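PDB 2Q0X: paraflagellar rod component from Trypanosoma brucei, which is of unknown function but adopts the alpha/beta hydrolase fold and is probably a component of the paraflagellar rod. Local coordinates for residues A[54-57]-A[58-62]; A[93-96]-A[97-100]; A[277-280]-A[281-285]. All coordinates share one frame; numbering follows the deposited sequence.

Contact 1: residues A[54-57]-A[58-62]; sequences FDYF and TNLAE
With chi1 at 60°, T58 holds OG1 between its own backbone N and carbonyl carbon, where the hydroxyl faces back down the chain toward D55. It donates to that residue's carbonyl: T58 OG1 lies 2.9 Å from D55 O, nearly along the C=O axis. The same oxygen accepts T58 N at 3.1 Å, this donor standing above the carbonyl plane, so two bonds from one residue grip D55 O. Threonine suits the place because its short hydroxyl can reach a carbonyl three residues back while CG2 packs near it. L60, with CG beside its carbonyl carbon (chi1 -169°), runs alongside Y56. L60 CD2 meets the edge of the phenol ring, 4.1 Å from Y56 CE1. The backbone ties the pair as well, Y56 O accepting L60 N at 2.8 Å, and A61 N bonds to F57 O at 2.9 Å. At the far end of the phenol, Y56 OH bonds H283 ND1, whereas the D55 carboxylate forms salt bridges with R9 and with K27 of the second subunit. F57 meets W43 and F70 edge-to-face, anchoring the helix start on the sheet. A type I turn, F54 to F57, leads straight into helix 57-64, the helix of the beta-alpha-beta crossover between neighbouring parallel strands 40-44 and 69-73 in the alpha/beta hydrolase fold.

Contact 2: residues A[93-96]-A[97-100]; sequences DVDD and LIGI
The side chains of D95 and I98 cross obliquely on one flank of the helix, the carboxylate oxygen OD1 of D95 coming within 4.0 Å of the methyl CD1 of I98. The acid reaches there because its CG stands anti to the backbone N (chi1 -152°), but its polar business lies elsewhere: OD1 accepts from S129 and OD2 from the backbone N of A130. Buried as it is, the carboxylate is therefore satisfied, and aspartate is short enough to hold the loop just after helix 119-128 close by. I98 is rotated differently, with CG1 anti to the carbonyl carbon and beside the backbone N, which leaves CG1 3.4 Å from V94 O. Its CD1 ends 4.5 Å from V94 CG1, a loose meeting of two branched residues that both also press on L125 of helix 119-128. On a different side of the helix, I100 has the same rotation, with CG1 3.4 Å from D96 O. L97 turns its branched end to L42, F18 and Y20, while D96 lies on the exposed side, where a charge is easily solvated. Four successive backbone bonds join the segments, I98 N to V94 O being 2.9 Å and G99 N to D95 O 3.0 Å. This regular alpha-helical run belongs to helix 87-104, packed against the central sheet and helix 119-128 of the alpha/beta hydrolase fold.

Contact 3: residues A[277-280]-A[281-285]; sequences KAAE and SEHVA
A278 sets its methyl over one face of the H283 imidazole in a CH-pi contact, CB lying 4.0 Å from the ring centroid and 17° off the ring normal. The same ring brings CD2 to 3.2 Å from A279 O, which approaches it obliquely, and that oxygen accepts H283 N at 3.0 Å in a nearly straight bond of 170°. A279, at the N-cap position, has no polar side chain to cap with; its carbonyl starts the helical bonds. The methyl is small enough for the E282 chain, extended beyond CG, to run back alongside it, with E282 OE1 3.2 Å from A279 CB. One residue on, V284 N bonds to E280 O at 3.1 Å, and V284 CG2 rests on that same carbonyl at 3.4 Å. The imidazole gets there by its chi1 of -74°, with CG beside the backbone N, leaning the ring back toward the helix start. Beyond it, D267 OD1 takes both H283 NE2 and A279 N, tying side chain and cap to one carboxylate oxygen, and ND1 is also bonded. N266 binds E282 OE2, and E280 OE2 bonds a glycerol probably left from crystallisation. Histidine suits this buried place, offering a flat face for a methyl and a nitrogen at each of two sides. With both nitrogens engaged and a methyl over one face, the ring should have little freedom to turn.

How the contacts relate
Along the chain the contacts come in series: contact 1 opens helix 57-64, contact 2 lies within helix 87-104, and contact 3 opens helix 280-299. Contacts 1 and 3 are neighbours, their centres about 10 Å apart, and they touch, for instance where Y56 packs against V284; the starts of two helices remote in sequence are thus joined. Contact 2 stands apart, its centre about 23 Å from that of contact 1 and 28 Å from that of contact 3. Consecutive residues of strand 40-44 meet different contacts, L42 contact 2 and W43 contact 1, consistent with helices flanking both faces of the sheet, as in alpha/beta hydrolases.

Contact 1: residues A[54-57]-A[58-62]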
ATOM      1  N   PHE A  54       8.540  -4.538   9.610  1.00 25.58           N
ATOM      2  CA  PHE A  54       9.444  -4.718  10.731  1.00 25.59           C
ATOM      3  C   PHE A  54      10.801  -4.164  10.374  1.00 25.26           C
ATOM      4  O   PHE A  54      11.378  -4.544   9.360  1.00 25.10           O
ATOM      5  CB  PHE A  54       9.552  -6.195  11.106  1.00 26.01           C
ATOM      6  CG  PHE A  54       8.279  -6.747  11.634  1.00 26.41           C
ATOM      7  CD1 PHE A  54       8.055  -6.834  12.997  1.00 27.33           C
ATOM      8  CD2 PHE A  54       7.266  -7.123  10.759  1.00 27.22           C
ATOM      9  CE1 PHE A  54       6.855  -7.315  13.488  1.00 27.52           C
ATOM     10  CE2 PHE A  54       6.065  -7.614  11.231  1.00 27.24           C
ATOM     11  CZ  PHE A  54       5.861  -7.707  12.607  1.00 27.78           C
ATOM     12  N   ASP A  55      11.291  -3.260  11.217  1.00 24.77           N
ATOM     13  CA  ASP A  55      12.611  -2.686  11.066  1.00 24.67           C
ATOM     14  C   ASP A  55      13.648  -3.803  10.954  1.00 24.49           C
ATOM     15  O   ASP A  55      14.536  -3.717  10.105  1.00 24.79           O
ATOM     16  CB  ASP A  55      12.945  -1.718  12.242  1.00 24.74           C
ATOM     17  CG  ASP A  55      12.191  -0.380  12.155  1.00 24.95           C
ATOM     18  OD1 ASP A  55      11.447  -0.158  11.177  1.00 25.36           O
ATOM     19  OD2 ASP A  55      12.337   0.459  13.072  1.00 25.59           O
ATOM     20  N   TYR A  56      13.511  -4.866  11.751  1.00 24.00           N
ATOM     21  CA  TYR A  56      14.483  -5.974  11.715  1.00 23.95           C
ATOM     22  C   TYR A  56      14.624  -6.717  10.381  1.00 23.65           C
ATOM     23  O   TYR A  56      15.615  -7.392  10.178  1.00 23.76           O
ATOM     24  CB  TYR A  56      14.290  -6.966  12.885  1.00 24.05           C
ATOM     25  CG  TYR A  56      13.253  -8.046  12.668  1.00 24.46           C
ATOM     26  CD1 TYR A  56      13.528  -9.153  11.858  1.00 24.22           C
ATOM     27  CD2 TYR A  56      12.024  -7.983  13.291  1.00 23.72           C
ATOM     28  CE1 TYR A  56      12.613 -10.132  11.660  1.00 24.52           C
ATOM     29  CE2 TYR A  56      11.095  -8.964  13.091  1.00 24.95           C
ATOM     30  CZ  TYR A  56      11.391 -10.046  12.278  1.00 24.69           C
ATOM     31  OH  TYR A  56      10.456 -11.047  12.072  1.00 24.62           O
ATOM     32  N   PHE A  57      13.648  -6.598   9.485  1.00 23.30           N
ATOM     33  CA  PHE A  57      13.769  -7.102   8.115  1.00 23.02           C
ATOM     34  C   PHE A  57      15.035  -6.650   7.375  1.00 23.26           C
ATOM     35  O   PHE A  57      15.532  -7.372   6.507  1.00 22.76           O
ATOM     36  CB  PHE A  57      12.562  -6.644   7.284  1.00 22.99           C
ATOM     37  CG  PHE A  57      11.297  -7.393   7.549  1.00 22.26           C
ATOM     38  CD1 PHE A  57      11.190  -8.340   8.570  1.00 22.74           C
ATOM     39  CD2 PHE A  57      10.175  -7.129   6.771  1.00 22.72           C
ATOM     40  CE1 PHE A  57       9.992  -9.027   8.777  1.00 22.60           C
ATOM     41  CE2 PHE A  57       8.984  -7.810   6.982  1.00 22.08           C
ATOM     42  CZ  PHE A  57       8.897  -8.756   7.977  1.00 22.39           C
ATOM     43  N   THR A  58      15.527  -5.445   7.682  1.00 23.76           N
ATOM     44  CA  THR A  58      16.784  -4.974   7.104  1.00 24.21           C
ATOM     45  C   THR A  58      17.952  -5.829   7.598  1.00 24.50           C
ATOM     46  O   THR A  58      18.824  -6.216   6.820  1.00 24.23           O
ATOM     47  CB  THR A  58      17.036  -3.449   7.363  1.00 24.10           C
ATOM     48  OG1 THR A  58      17.080  -3.163   8.762  1.00 23.82           O
ATOM     49  CG2 THR A  58      15.912  -2.625   6.750  1.00 24.93           C
ATOM     50  N   ASN A  59      17.933  -6.146   8.886  1.00 25.10           N
ATOM     51  CA  ASN A  59      18.957  -6.996   9.503  1.00 25.69           C
ATOM     52  C   ASN A  59      18.825  -8.471   9.071  1.00 25.59           C
ATOM     53  O   ASN A  59      19.819  -9.108   8.737  1.00 25.67           O
ATOM     54  CB  ASN A  59      18.887  -6.879  11.024  1.00 25.82           C
ATOM     55  CG  ASN A  59      19.143  -5.479  11.511  1.00 27.48           C
ATOM     56  OD1 ASN A  59      20.261  -4.966  11.402  1.00 28.85           O
ATOM     57  ND2 ASN A  59      18.103  -4.831  12.041  1.00 29.22           N
ATOM     58  N   LEU A  60      17.601  -8.997   9.097  1.00 25.69           N
ATOM     59  CA  LEU A  60      17.272 -10.289   8.473  1.00 25.77           C
ATOM     60  C   LEU A  60      17.842 -10.447   7.058  1.00 26.19           C
ATOM     61  O   LEU A  60      18.592 -11.389   6.793  1.00 26.06           O
ATOM     62  CB  LEU A  60      15.746 -10.511   8.408  1.00 25.76           C
ATOM     63  CG  LEU A  60      15.288 -11.942   8.020  1.00 25.86           C
ATOM     64  CD1 LEU A  60      16.093 -13.029   8.794  1.00 25.70           C
ATOM     65  CD2 LEU A  60      13.818 -12.160   8.247  1.00 25.17           C
ATOM     66  N   ALA A  61      17.459  -9.547   6.153  1.00 26.59           N
ATOM     67  CA  ALA A  61      17.895  -9.626   4.756  1.00 27.16           C
ATOM     68  C   ALA A  61      19.421  -9.580   4.655  1.00 27.69           C
ATOM     69  O   ALA A  61      20.031 -10.305   3.868  1.00 27.67           O
ATOM     70  CB  ALA A  61      17.254  -8.499   3.910  1.00 26.91           C
ATOM     71  N   GLU A  62      20.023  -8.737   5.481  1.00 28.34           N
ATOM     72  CA  GLU A  62      21.462  -8.613   5.558  1.00 29.27           C
ATOM     73  C   GLU A  62      22.138  -9.930   5.970  1.00 28.77           C
ATOM     74  O   GLU A  62      23.124 -10.357   5.357  1.00 28.40           O
ATOM     75  CB  GLU A  62      21.798  -7.500   6.563  1.00 29.50           C
ATOM     76  CG  GLU A  62      23.140  -6.911   6.442  1.00 30.51           C
ATOM     77  CD  GLU A  62      23.282  -5.690   7.349  1.00 31.54           C
ATOM     78  OE1 GLU A  62      23.356  -5.891   8.594  1.00 34.20           O
ATOM     79  OE2 GLU A  62      23.304  -4.539   6.821  1.00 33.68           O
TER

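Contact 2: residues A[93-96]-A[97-100]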
ATOM      1  N   ASP A  93      -3.108 -14.172  -6.166  1.00 25.47           N
ATOM      2  CA  ASP A  93      -2.148 -13.124  -6.538  1.00 25.18           C
ATOM      3  C   ASP A  93      -0.738 -13.419  -6.036  1.00 24.58           C
ATOM      4  O   ASP A  93       0.227 -13.246  -6.768  1.00 24.77           O
ATOM      5  CB  ASP A  93      -2.587 -11.760  -5.984  1.00 25.74           C
ATOM      6  CG  ASP A  93      -3.885 -11.287  -6.571  1.00 25.52           C
ATOM      7  OD1 ASP A  93      -4.248 -11.744  -7.659  1.00 26.21           O
ATOM      8  OD2 ASP A  93      -4.552 -10.472  -5.924  1.00 27.19           O
ATOM      9  N   VAL A  94      -0.621 -13.868  -4.794  1.00 24.12           N
ATOM     10  CA  VAL A  94       0.674 -14.304  -4.252  1.00 23.68           C
ATOM     11  C   VAL A  94       1.269 -15.500  -5.014  1.00 23.76           C
ATOM     12  O   VAL A  94       2.487 -15.534  -5.262  1.00 23.59           O
ATOM     13  CB  VAL A  94       0.607 -14.559  -2.730  1.00 23.80           C
ATOM     14  CG1 VAL A  94       1.971 -15.033  -2.200  1.00 23.95           C
ATOM     15  CG2 VAL A  94       0.175 -13.231  -1.980  1.00 22.21           C
ATOM     16  N   ASP A  95       0.415 -16.451  -5.416  1.00 23.65           N
ATOM     17  CA  ASP A  95       0.868 -17.611  -6.193  1.00 23.74           C
ATOM     18  C   ASP A  95       1.410 -17.234  -7.566  1.00 23.67           C
ATOM     19  O   ASP A  95       2.395 -17.799  -8.031  1.00 23.01           O
ATOM     20  CB  ASP A  95      -0.248 -18.638  -6.343  1.00 23.84           C
ATOM     21  CG  ASP A  95       0.289 -20.051  -6.504  1.00 24.22           C
ATOM     22  OD1 ASP A  95       1.292 -20.389  -5.819  1.00 24.78           O
ATOM     23  OD2 ASP A  95      -0.279 -20.801  -7.329  1.00 23.67           O
ATOM     24  N   ASP A  96       0.758 -16.263  -8.198  1.00 24.22           N
ATOM     25  CA  ASP A  96       1.247 -15.647  -9.431  1.00 24.48           C
ATOM     26  C   ASP A  96       2.639 -15.015  -9.246  1.00 23.98           C
ATOM     27  O   ASP A  96       3.487 -15.088 -10.129  1.00 24.14           O
ATOM     28  CB  ASP A  96       0.257 -14.573  -9.937  1.00 24.96           C
ATOM     29  CG  ASP A  96      -1.136 -15.148 -10.285  1.00 26.59           C
ATOM     30  OD1 ASP A  96      -1.242 -16.385 -10.501  1.00 27.95           O
ATOM     31  OD2 ASP A  96      -2.125 -14.357 -10.352  1.00 28.54           O
ATOM     32  N   LEU A  97       2.881 -14.381  -8.106  1.00 23.52           N
ATOM     33  CA  LEU A  97       4.212 -13.831  -7.829  1.00 22.48           C
ATOM     34  C   LEU A  97       5.239 -14.961  -7.658  1.00 21.67           C
ATOM     35  O   LEU A  97       6.336 -14.895  -8.209  1.00 21.08           O
ATOM     36  CB  LEU A  97       4.188 -12.920  -6.592  1.00 22.50           C
ATOM     37  CG  LEU A  97       5.549 -12.389  -6.141  1.00 22.47           C
ATOM     38  CD1 LEU A  97       6.295 -11.718  -7.332  1.00 21.00           C
ATOM     39  CD2 LEU A  97       5.445 -11.480  -4.883  1.00 22.68           C
ATOM     40  N   ILE A  98       4.873 -15.999  -6.911  1.00 20.89           N
ATOM     41  CA  ILE A  98       5.740 -17.166  -6.769  1.00 20.42           C
ATOM     42  C   ILE A  98       6.157 -17.713  -8.142  1.00 20.49           C
ATOM     43  O   ILE A  98       7.339 -17.943  -8.387  1.00 20.58           O
ATOM     44  CB  ILE A  98       5.104 -18.265  -5.901  1.00 20.38           C
ATOM     45  CG1 ILE A  98       4.939 -17.765  -4.458  1.00 20.43           C
ATOM     46  CG2 ILE A  98       5.957 -19.554  -5.920  1.00 19.24           C
ATOM     47  CD1 ILE A  98       4.125 -18.734  -3.546  1.00 19.85           C
ATOM     48  N   GLY A  99       5.188 -17.903  -9.037  1.00 20.36           N
ATOM     49  CA  GLY A  99       5.469 -18.266 -10.404  1.00 20.10           C
ATOM     50  C   GLY A  99       6.454 -17.362 -11.132  1.00 20.13           C
ATOM     51  O   GLY A  99       7.372 -17.843 -11.824  1.00 19.74           O
ATOM     52  N   ILE A 100       6.253 -16.054 -11.006  1.00 20.16           N
ATOM     53  CA  ILE A 100       7.168 -15.066 -11.577  1.00 20.43           C
ATOM     54  C   ILE A 100       8.580 -15.215 -11.002  1.00 20.12           C
ATOM     55  O   ILE A 100       9.563 -15.247 -11.727  1.00 19.64           O
ATOM     56  CB  ILE A 100       6.652 -13.637 -11.318  1.00 21.17           C
ATOM     57  CG1 ILE A 100       5.469 -13.330 -12.238  1.00 21.61           C
ATOM     58  CG2 ILE A 100       7.793 -12.582 -11.455  1.00 21.05           C
ATOM     59  CD1 ILE A 100       4.578 -12.188 -11.683  1.00 22.14           C
TER

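Contact 3: residues A[277-280]-A[281-285]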
ATOM      1  N   LYS A 277       6.667  -4.087  19.395  1.00 33.75           N
ATOM      2  CA  LYS A 277       8.110  -4.193  19.234  1.00 33.94           C
ATOM      3  C   LYS A 277       8.467  -5.672  19.197  1.00 33.52           C
ATOM      4  O   LYS A 277       8.164  -6.410  20.127  1.00 33.80           O
ATOM      5  CB  LYS A 277       8.830  -3.487  20.385  1.00 34.04           C
ATOM      6  CG  LYS A 277      10.357  -3.337  20.207  1.00 34.44           C
ATOM      7  CD  LYS A 277      10.977  -2.629  21.423  1.00 34.78           C
ATOM      8  CE  LYS A 277      12.504  -2.806  21.509  1.00 35.23           C
ATOM      9  NZ  LYS A 277      13.120  -1.974  22.587  1.00 35.56           N
ATOM     10  N   ALA A 278       9.080  -6.100  18.102  1.00 33.06           N
ATOM     11  CA  ALA A 278       9.501  -7.477  17.941  1.00 32.50           C
ATOM     12  C   ALA A 278      10.753  -7.655  18.795  1.00 32.38           C
ATOM     13  O   ALA A 278      11.529  -6.697  18.998  1.00 32.01           O
ATOM     14  CB  ALA A 278       9.800  -7.779  16.491  1.00 32.19           C
ATOM     15  N   ALA A 279      10.931  -8.853  19.329  1.00 32.04           N
ATOM     16  CA  ALA A 279      12.206  -9.210  19.919  1.00 32.13           C
ATOM     17  C   ALA A 279      13.130  -9.452  18.720  1.00 32.17           C
ATOM     18  O   ALA A 279      13.291 -10.582  18.252  1.00 31.83           O
ATOM     19  CB  ALA A 279      12.069 -10.438  20.791  1.00 32.04           C
ATOM     20  N   GLU A 280      13.715  -8.361  18.227  1.00 32.15           N
ATOM     21  CA  GLU A 280      14.356  -8.333  16.918  1.00 32.46           C
ATOM     22  C   GLU A 280      15.429  -9.404  16.771  1.00 32.16           C
ATOM     23  O   GLU A 280      15.459 -10.140  15.784  1.00 32.22           O
ATOM     24  CB  GLU A 280      14.933  -6.942  16.640  1.00 32.63           C
ATOM     25  CG  GLU A 280      13.862  -5.845  16.522  1.00 33.27           C
ATOM     26  CD  GLU A 280      14.448  -4.446  16.376  1.00 33.45           C
ATOM     27  OE1 GLU A 280      15.185  -3.977  17.293  1.00 35.24           O
ATOM     28  OE2 GLU A 280      14.159  -3.808  15.345  1.00 34.46           O
ATOM     29  N   SER A 281      16.279  -9.505  17.773  1.00 32.00           N
ATOM     30  CA  SER A 281      17.393 -10.447  17.774  1.00 32.03           C
ATOM     31  C   SER A 281      16.918 -11.905  17.842  1.00 31.54           C
ATOM     32  O   SER A 281      17.551 -12.792  17.268  1.00 31.22           O
ATOM     33  CB  SER A 281      18.294 -10.166  18.981  1.00 32.04           C
ATOM     34  OG  SER A 281      19.641  -9.989  18.582  1.00 33.93           O
ATOM     35  N   GLU A 282      15.848 -12.145  18.601  1.00 31.26           N
ATOM     36  CA  GLU A 282      15.241 -13.477  18.697  1.00 31.22           C
ATOM     37  C   GLU A 282      14.657 -13.915  17.346  1.00 30.80           C
ATOM     38  O   GLU A 282      14.928 -15.025  16.905  1.00 30.62           O
ATOM     39  CB  GLU A 282      14.134 -13.516  19.756  1.00 31.23           C
ATOM     40  CG  GLU A 282      14.604 -13.336  21.217  1.00 31.58           C
ATOM     41  CD  GLU A 282      13.419 -13.267  22.191  1.00 31.80           C
ATOM     42  OE1 GLU A 282      12.269 -13.526  21.750  1.00 32.94           O
ATOM     43  OE2 GLU A 282      13.631 -12.955  23.384  1.00 32.50           O
ATOM     44  N   HIS A 283      13.883 -13.038  16.698  1.00 30.33           N
ATOM     45  CA  HIS A 283      13.304 -13.334  15.368  1.00 30.12           C
ATOM     46  C   HIS A 283      14.394 -13.664  14.353  1.00 30.05           C
ATOM     47  O   HIS A 283      14.314 -14.670  13.666  1.00 30.20           O
ATOM     48  CB  HIS A 283      12.504 -12.161  14.812  1.00 29.92           C
ATOM     49  CG  HIS A 283      11.174 -11.948  15.464  1.00 29.89           C
ATOM     50  ND1 HIS A 283      10.035 -11.691  14.736  1.00 29.77           N
ATOM     51  CD2 HIS A 283      10.806 -11.905  16.766  1.00 30.20           C
ATOM     52  CE1 HIS A 283       9.015 -11.530  15.563  1.00 30.25           C
ATOM     53  NE2 HIS A 283       9.455 -11.654  16.800  1.00 29.61           N
ATOM     54  N   VAL A 284      15.409 -12.819  14.257  1.00 29.67           N
ATOM     55  CA  VAL A 284      16.445 -13.028  13.251  1.00 29.72           C
ATOM     56  C   VAL A 284      17.151 -14.367  13.480  1.00 29.73           C
ATOM     57  O   VAL A 284      17.321 -15.161  12.552  1.00 29.68           O
ATOM     58  CB  VAL A 284      17.457 -11.863  13.230  1.00 29.65           C
ATOM     59  CG1 VAL A 284      18.711 -12.229  12.422  1.00 29.60           C
ATOM     60  CG2 VAL A 284      16.789 -10.604  12.664  1.00 29.43           C
ATOM     61  N   ALA A 285      17.543 -14.604  14.727  1.00 29.67           N
ATOM     62  CA  ALA A 285      18.247 -15.812  15.113  1.00 29.73           C
ATOM     63  C   ALA A 285      17.412 -17.084  14.888  1.00 29.67           C
ATOM     64  O   ALA A 285      17.931 -18.067  14.394  1.00 29.70           O
ATOM     65  CB  ALA A 285      18.699 -15.716  16.559  1.00 29.41           C
TER